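Local coordinates for kelch-like protein 7 (Homo sapiens, PDB 3II7) that acts as the substrate-specific adapter of a CUL3-RBX1 E3 ubiquitin ligase that marks proteins for degradation, this chain being its kelch-repeat domain, at residues A[60-64]-A[92-97]; A[105-110]-A[140-145]. One frame throughout, in Å; residues are numbered along the deposited sequence. Where two conformers were deposited one is given.

Interaction 1. Residues A[60-64]-A[92-97]; sequences ILGGS and RDSLAA
With chi1 of D93 at -74°, its CG lies beside the backbone N and opposite the carbonyl carbon, which swings the carboxylate across to S64; in one of its two conformers the serine turns its OG between its own backbone N and carbonyl carbon (chi1 56°) to meet it. In that conformer S64 OG donates to D93 OD2 at 2.9 Å, arriving on the syn side and 19° out of the carboxylate plane, while D93 OD1 sits 3.1 Å from G63 C. S64 OG also accepts a hydrogen bond from R47 NH1. Replacing D93 with an alanine is likely to leave S64 OG without this acceptor and a gap beside the G63 backbone. Between the two segments, G63 N gives a nearly straight bond to R92 O (2.9 Å), approaching from above the carbonyl plane. A water donates to G63 O and weakly accepts from R92 N. At the other end of the contact, L61 CD1 meets L95 CD1 at 3.6 Å and A97 CB more loosely. L95 CD1 also lies over the centre of one face of the R92 guanidinium, whose NE bonds G108 O. G62 has positive phi, and a CB there would clash with L95 CD2. The glycine pair after strand 57-61, met by the loop that leads into strand 96-100 of the next blade, is a hallmark of the kelch repeat in a beta-propeller.

Interaction 2. Residues A[105-110]-A[140-145]; sequences YTSGGS and RCSHGM
S107 OG and H143 NE2 share a hydrogen bond of 2.8 Å, in which either may be the donor; the hydroxyl lies at the ring edge, near its plane. H143 CG sits between its backbone N and carbonyl carbon (chi1 54°), a turn that carries the imidazole in toward strand 103-107, and R140 CG packs on one ring face, offset toward the rim. S107 OG also has M145 SD at 3.2 Å, and the bend at the end of the methionine brings CE within 3.5 Å of Y105 O. The backbone is joined by G109 N, which donates to R140 O at 2.9 Å, in the carbonyl plane; the same oxygen receives a CA-H...O contact from G108. In one of its two conformers, C141 SG lies against G109 C (3.2 Å) and S110 CB. The buried R140 guanidinium turns to the next sheet, where E172 supplies a salt bridge and G156 O and S170 O accept from NH1. T106 OG1 is bonded to E121 O and R92 NH2. A CB on G108 would clash with R140 O and H143 CE1, so the tight approach depends on glycine. This double glycine after the second strand of a blade, held against the loop entering the next blade, is characteristic of the kelch beta-propeller.

Overall arrangement
Interactions 1 and 2 are successive versions of one blade-to-blade junction, their centres 8 Å apart and both largely buried. They share the sheet containing neighbouring strands 96-100 and 103-107: the first joins it to the sheet of strand 57-61, the second to that of strand 144-148. A probable hydrogen bond from S110 N to D93 O links the two directly, and the side chain of R92 reaches the 105-110 segment as well. The glycine-to-arginine backbone bond recurs, but the side chains differ. At 60-64 with 92-97, a carboxylate-hydroxyl bond and a water accompany leucine packing; at 105-110 with 140-145, cysteine and histidine take the places of aspartate and leucine, giving sulfur packing and a polar imidazole-hydroxyl pair.

Interaction 1. Residues A[60-64]-A[92-97]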
loop_
_atom_site.group_PDB
_atom_site.type_symbol
_atom_site.label_atom_id
_atom_site.label_comp_id
_atom_site.label_asym_id
_atom_site.label_seq_id
_atom_site.Cartn_x
_atom_site.Cartn_y
_atom_site.Cartn_z
ATOM N N ILE A 60 -0.144 -12.085 0.253
ATOM C CA ILE A 60 -1.420 -11.465 0.620
ATOM C C ILE A 60 -1.714 -11.877 2.047
ATOM O O ILE A 60 -1.769 -13.092 2.366
ATOM C CB ILE A 60 -2.537 -11.906 -0.311
ATOM C CG1 ILE A 60 -2.275 -11.354 -1.713
ATOM C CG2 ILE A 60 -3.943 -11.389 0.206
ATOM C CD1 ILE A 60 -3.220 -11.813 -2.760
ATOM N N LEU A 61 -1.840 -10.888 2.922
ATOM C CA LEU A 61 -1.919 -11.168 4.359
ATOM C C LEU A 61 -2.887 -10.230 5.084
ATOM O O LEU A 61 -3.196 -9.133 4.603
ATOM C CB LEU A 61 -0.497 -11.146 4.964
ATOM C CG LEU A 61 0.307 -9.865 4.767
ATOM C CD1 LEU A 61 -0.076 -8.823 5.805
ATOM C CD2 LEU A 61 1.792 -10.178 4.826
ATOM N N GLY A 62 -3.387 -10.696 6.237
ATOM C CA GLY A 62 -4.325 -9.926 7.028
ATOM C C GLY A 62 -5.707 -9.872 6.413
ATOM O O GLY A 62 -6.037 -10.632 5.463
ATOM N N GLY A 63 -6.536 -8.992 6.953
ATOM C CA GLY A 63 -7.877 -8.851 6.490
ATOM C C GLY A 63 -8.824 -9.913 7.011
ATOM O O GLY A 63 -8.464 -10.782 7.831
ATOM N N SER A 64 -10.045 -9.840 6.525
ATOM C CA SER A 64 -11.118 -10.684 7.032
ATOM C C SER A 64 -12.106 -11.041 5.945
ATOM O O SER A 64 -12.149 -10.406 4.889
ATOM C CB SER A 64 -11.848 -9.955 8.158
ATOM O OG SER A 64 -12.344 -8.679 7.727
ATOM N N ARG A 92 -5.426 -9.204 11.719
ATOM C CA ARG A 92 -5.929 -7.841 11.836
ATOM C C ARG A 92 -6.223 -7.254 10.458
ATOM O O ARG A 92 -5.669 -7.706 9.429
ATOM C CB ARG A 92 -4.951 -6.955 12.587
ATOM C CG ARG A 92 -3.583 -6.953 12.043
ATOM C CD ARG A 92 -2.630 -6.716 13.165
ATOM N NE ARG A 92 -1.367 -6.212 12.708
ATOM C CZ ARG A 92 -0.301 -6.934 12.428
ATOM N NH1 ARG A 92 -0.326 -8.246 12.510
ATOM N NH2 ARG A 92 0.819 -6.312 12.060
ATOM N N ASP A 93 -7.109 -6.259 10.466
ATOM C CA ASP A 93 -7.559 -5.569 9.266
ATOM C C ASP A 93 -6.857 -4.209 9.160
ATOM O O ASP A 93 -6.490 -3.625 10.164
ATOM C CB ASP A 93 -9.073 -5.301 9.355
ATOM C CG ASP A 93 -9.932 -6.565 9.135
ATOM O OD1 ASP A 93 -9.393 -7.664 9.018
ATOM O OD2 ASP A 93 -11.177 -6.429 9.070
ATOM N N SER A 94 -6.755 -3.716 7.940
ATOM C CA SER A 94 -6.262 -2.336 7.658
ATOM C C SER A 94 -4.805 -2.146 8.112
ATOM O O SER A 94 -4.370 -1.037 8.432
ATOM C CB SER A 94 -7.219 -1.290 8.272
ATOM O OG SER A 94 -8.557 -1.485 7.757
ATOM N N LEU A 95 -4.075 -3.251 8.145
ATOM C CA LEU A 95 -2.620 -3.244 8.379
ATOM C C LEU A 95 -1.917 -2.819 7.084
ATOM O O LEU A 95 -2.528 -2.799 6.018
ATOM C CB LEU A 95 -2.155 -4.631 8.827
ATOM C CG LEU A 95 -2.039 -5.759 7.791
ATOM C CD1 LEU A 95 -1.568 -7.017 8.505
ATOM C CD2 LEU A 95 -3.332 -6.001 7.026
ATOM N N ALA A 96 -0.649 -2.455 7.195
ATOM C CA ALA A 96 0.172 -2.134 6.060
ATOM C C ALA A 96 1.317 -3.137 6.015
ATOM O O ALA A 96 1.652 -3.766 7.020
ATOM C CB ALA A 96 0.702 -0.710 6.161
ATOM N N ALA A 97 1.897 -3.303 4.838
ATOM C CA ALA A 97 2.999 -4.240 4.650
ATOM C C ALA A 97 3.991 -3.751 3.634
ATOM O O ALA A 97 3.616 -3.057 2.670
ATOM C CB ALA A 97 2.465 -5.650 4.259
HETATM O O HOH W 1 -6.234 -11.103 9.432
#

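Interaction 2. Residues A[105-110]-A[140-145]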
loop_
_atom_site.group_PDB
_atom_site.type_symbol
_atom_site.label_atom_id
_atom_site.label_comp_id
_atom_site.label_asym_id
_atom_site.label_seq_id
_atom_site.Cartn_x
_atom_site.Cartn_y
_atom_site.Cartn_z
ATOM N N TYR A 105 7.446 -7.142 6.422
ATOM C CA TYR A 105 6.997 -6.419 7.598
ATOM C C TYR A 105 5.518 -6.083 7.509
ATOM O O TYR A 105 4.998 -5.769 6.430
ATOM C CB TYR A 105 7.810 -5.132 7.795
ATOM C CG TYR A 105 9.280 -5.361 8.055
ATOM C CD1 TYR A 105 9.780 -5.395 9.346
ATOM C CD2 TYR A 105 10.176 -5.521 7.000
ATOM C CE1 TYR A 105 11.118 -5.603 9.596
ATOM C CE2 TYR A 105 11.547 -5.730 7.248
ATOM C CZ TYR A 105 11.992 -5.767 8.557
ATOM O OH TYR A 105 13.330 -5.967 8.813
ATOM N N THR A 106 4.853 -6.208 8.651
ATOM C CA THR A 106 3.424 -5.866 8.787
ATOM C C THR A 106 3.256 -4.957 9.962
ATOM O O THR A 106 3.819 -5.211 11.025
ATOM C CB THR A 106 2.537 -7.140 8.917
ATOM O OG1 THR A 106 2.824 -7.834 10.121
ATOM C CG2 THR A 106 2.773 -8.091 7.718
ATOM N N SER A 107 2.485 -3.879 9.788
ATOM C CA SER A 107 2.304 -2.871 10.845
ATOM C C SER A 107 0.891 -2.424 11.021
ATOM O O SER A 107 0.130 -2.272 10.072
ATOM C CB SER A 107 3.147 -1.608 10.552
ATOM O OG SER A 107 2.675 -0.962 9.367
ATOM N N GLY A 108 0.554 -2.172 12.282
ATOM C CA GLY A 108 -0.700 -1.565 12.620
ATOM C C GLY A 108 -1.894 -2.410 12.276
ATOM O O GLY A 108 -1.829 -3.661 12.285
ATOM N N GLY A 109 -3.001 -1.727 11.990
ATOM C CA GLY A 109 -4.276 -2.410 11.737
ATOM C C GLY A 109 -5.122 -2.484 12.984
ATOM O O GLY A 109 -4.768 -1.932 14.003
ATOM N N SER A 110 -6.265 -3.165 12.872
ATOM C CA SER A 110 -7.263 -3.233 13.927
ATOM C C SER A 110 -7.683 -4.665 14.087
ATOM O O SER A 110 -7.757 -5.404 13.113
ATOM C CB SER A 110 -8.514 -2.392 13.573
ATOM O OG SER A 110 -9.042 -2.735 12.303
ATOM N N ARG A 140 -1.845 2.864 14.502
ATOM C CA ARG A 140 -2.486 3.325 13.259
ATOM C C ARG A 140 -3.108 2.203 12.420
ATOM O O ARG A 140 -2.632 1.099 12.454
ATOM C CB ARG A 140 -1.511 4.139 12.397
ATOM C CG ARG A 140 -0.244 3.535 12.098
ATOM C CD ARG A 140 0.717 4.565 11.453
ATOM N NE ARG A 140 1.593 5.340 12.372
ATOM C CZ ARG A 140 1.914 6.628 12.229
ATOM N NH1 ARG A 140 1.355 7.379 11.292
ATOM N NH2 ARG A 140 2.745 7.214 13.086
ATOM N N CYS A 141 -4.219 2.532 11.745
ATOM C CA CYS A 141 -4.893 1.713 10.712
ATOM C C CYS A 141 -4.955 2.524 9.423
ATOM O O CYS A 141 -5.077 3.743 9.487
ATOM C CB CYS A 141 -6.347 1.427 11.111
ATOM S SG CYS A 141 -6.584 0.295 12.443
ATOM N N SER A 142 -4.967 1.850 8.273
ATOM C CA SER A 142 -5.215 2.495 6.984
ATOM C C SER A 142 -4.130 3.477 6.635
ATOM O O SER A 142 -4.349 4.402 5.883
ATOM C CB SER A 142 -6.586 3.189 6.975
ATOM O OG SER A 142 -7.622 2.271 7.279
ATOM N N HIS A 143 -2.970 3.251 7.217
ATOM C CA HIS A 143 -1.771 3.999 6.934
ATOM C C HIS A 143 -1.028 3.434 5.738
ATOM O O HIS A 143 -1.253 2.312 5.311
ATOM C CB HIS A 143 -0.823 3.951 8.154
ATOM C CG HIS A 143 -0.507 2.555 8.618
ATOM N ND1 HIS A 143 -1.486 1.693 9.066
ATOM C CD2 HIS A 143 0.667 1.875 8.708
ATOM C CE1 HIS A 143 -0.934 0.534 9.381
ATOM N NE2 HIS A 143 0.374 0.628 9.211
ATOM N N GLY A 144 -0.117 4.225 5.210
ATOM C CA GLY A 144 0.862 3.713 4.222
ATOM C C GLY A 144 2.151 3.257 4.855
ATOM O O GLY A 144 2.579 3.789 5.912
ATOM N N MET A 145 2.797 2.259 4.232
ATOM C CA MET A 145 4.122 1.824 4.644
ATOM C C MET A 145 4.932 1.493 3.429
ATOM O O MET A 145 4.442 0.754 2.532
ATOM C CB MET A 145 4.076 0.612 5.574
ATOM C CG MET A 145 5.444 0.299 6.239
ATOM S SD MET A 145 5.427 -0.826 7.704
ATOM C CE MET A 145 4.754 -2.258 6.863
#